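Local coordinates for protein glutamine synthetase (Helicobacter pylori, PDB 5ZLI) that belongs to the glutamine synthetase family, a type I beta enzyme assembled from twelve copies of one chain, at residues E25-R30 with V93-F98. Sequence-based numbering, arbitrary orientation.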
# COMPACT_ATOMS: atom_id res chain seq x y z
N GLU B 25 43.42 15.65 22.53
CA GLU B 25 42.52 16.61 23.10
C GLU B 25 41.66 16.04 24.19
O GLU B 25 41.02 16.81 24.89
CB GLU B 25 41.67 17.23 22.00
CG GLU B 25 42.53 17.72 20.88
CD GLU B 25 41.84 18.82 20.12
OE1 GLU B 25 40.69 18.57 19.72
OE2 GLU B 25 42.42 19.93 19.96
N PHE B 26 41.62 14.71 24.33
CA PHE B 26 40.85 14.08 25.39
C PHE B 26 41.62 12.87 25.89
O PHE B 26 42.23 12.14 25.11
CB PHE B 26 39.45 13.70 24.90
CG PHE B 26 38.61 14.89 24.58
CD1 PHE B 26 38.66 15.46 23.32
CD2 PHE B 26 37.86 15.50 25.56
CE1 PHE B 26 37.94 16.62 23.03
CE2 PHE B 26 37.14 16.64 25.29
CZ PHE B 26 37.17 17.20 24.02
N VAL B 27 41.57 12.66 27.20
CA VAL B 27 42.17 11.48 27.80
C VAL B 27 41.03 10.62 28.34
O VAL B 27 40.23 11.06 29.18
CB VAL B 27 43.18 11.85 28.91
CG1 VAL B 27 43.83 10.62 29.50
CG2 VAL B 27 44.25 12.76 28.36
N ASP B 28 40.97 9.38 27.87
CA ASP B 28 39.85 8.47 28.09
C ASP B 28 40.32 7.46 29.14
O ASP B 28 40.96 6.45 28.83
CB ASP B 28 39.43 7.79 26.77
CG ASP B 28 37.97 7.33 26.76
OD1 ASP B 28 37.18 7.86 27.58
OD2 ASP B 28 37.62 6.47 25.92
N PHE B 29 40.03 7.75 30.41
CA PHE B 29 40.45 6.86 31.48
C PHE B 29 39.50 5.68 31.49
O PHE B 29 38.30 5.86 31.72
CB PHE B 29 40.41 7.56 32.83
CG PHE B 29 41.27 8.77 32.88
CD1 PHE B 29 42.62 8.66 32.70
CD2 PHE B 29 40.73 10.01 33.15
CE1 PHE B 29 43.46 9.78 32.75
CE2 PHE B 29 41.55 11.13 33.21
CZ PHE B 29 42.92 11.02 33.00
N ARG B 30 40.02 4.48 31.30
CA ARG B 30 39.16 3.32 31.22
C ARG B 30 39.44 2.33 32.34
O ARG B 30 40.58 2.17 32.80
CB ARG B 30 39.28 2.67 29.88
CG ARG B 30 38.77 3.58 28.83
CD ARG B 30 38.40 2.83 27.60
NE ARG B 30 37.99 3.79 26.59
CZ ARG B 30 37.83 3.49 25.32
NH1 ARG B 30 38.07 2.24 24.94
NH2 ARG B 30 37.46 4.43 24.45
N VAL B 93 40.99 13.59 18.66
CA VAL B 93 42.04 12.67 19.11
C VAL B 93 41.96 12.42 20.62
O VAL B 93 41.96 13.35 21.43
CB VAL B 93 43.43 13.21 18.70
CG1 VAL B 93 44.55 12.45 19.40
CG2 VAL B 93 43.62 13.08 17.19
N SER B 94 41.95 11.14 20.99
CA SER B 94 41.82 10.72 22.37
C SER B 94 42.83 9.64 22.64
O SER B 94 43.04 8.76 21.80
CB SER B 94 40.42 10.14 22.67
OG SER B 94 39.38 10.94 22.13
N VAL B 95 43.44 9.66 23.82
CA VAL B 95 44.32 8.58 24.22
C VAL B 95 43.65 7.84 25.36
O VAL B 95 43.20 8.45 26.33
CB VAL B 95 45.73 9.06 24.59
CG1 VAL B 95 45.69 10.14 25.65
CG2 VAL B 95 46.58 7.87 25.02
N VAL B 96 43.60 6.57 25.25
CA VAL B 96 42.98 5.76 26.28
C VAL B 96 44.07 5.34 27.24
O VAL B 96 45.20 5.04 26.84
CB VAL B 96 42.25 4.56 25.67
CG1 VAL B 96 41.64 3.69 26.75
CG2 VAL B 96 41.16 5.02 24.70
N VAL B 97 43.75 5.38 28.53
CA VAL B 97 44.69 5.00 29.57
C VAL B 97 43.95 4.17 30.59
O VAL B 97 42.79 4.45 30.91
CB VAL B 97 45.36 6.23 30.21
CG1 VAL B 97 44.33 7.28 30.43
CG2 VAL B 97 46.10 5.83 31.51
N PHE B 98 44.57 3.06 31.01
CA PHE B 98 43.99 2.16 31.98
C PHE B 98 43.99 2.76 33.39
O PHE B 98 44.73 3.69 33.69
CB PHE B 98 44.72 0.81 31.99
CG PHE B 98 44.46 -0.04 30.78
CD1 PHE B 98 43.39 -0.93 30.76
CD2 PHE B 98 45.31 0.01 29.66
CE1 PHE B 98 43.15 -1.75 29.66
CE2 PHE B 98 45.08 -0.81 28.54
CZ PHE B 98 44.00 -1.69 28.55
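Val-96 lies under the flat end of Arg-30. Its CG2 methyl sits over the centre of one guanidinium face, 3.7 Å from Arg-30 CZ. Its other methyl, CG1, meets the aliphatic stem, 3.5 Å from Arg-30 CD. The arginine CG is anti to the carbonyl carbon, beside the backbone N (chi1 -65°), which turns the extended chain back toward Asp-28. There NE and NH2 grip the carboxylate side-on, both bonding to OD2. NH2 comes nearly along the C-O axis, whereas NE comes from above the carboxylate plane. The other carboxylate oxygen, Asp-28 OD1, bonds to His-40 of flanking strand 38-44, and Arg-30 NH2 has a second salt bridge to Asp-87. The guanidinium also has cation-pi contacts with Trp-38 and Tyr-250. Asp-28, Val-96 and Arg-30 share one sheet face, where Met-200 and Val-193 of a second subunit pack on Asp-28 and Arg-30.

The two strands run parallel and pair centrally in the beta-grasp domain sheet. Donors alternate: Val-95 N to Phe-26 O, Asp-28 N to Val-95 O (2.9 Å, almost straight at 179°), Val-97 N to Asp-28 O, Arg-30 N to Val-97 O. At the start of the pairing, Val-93 O accepts from both Glu-25 N and Phe-26 N.

Val-27, Val-95, Phe-29 and Val-97 line the other face. Val-27 and Val-95 stand side by side, with Val-27 CG2 4.0 Å from Val-95 CG1. Val-27 CG1 reaches diagonally across to Val-97 CG1, at 3.5 Å; the Val-97 chi1 of 43° turns that CG1 toward strand 26-30. Leu-48 touches Val-27 and Phe-29; Pro-79 and Leu-81 pack on Val-97.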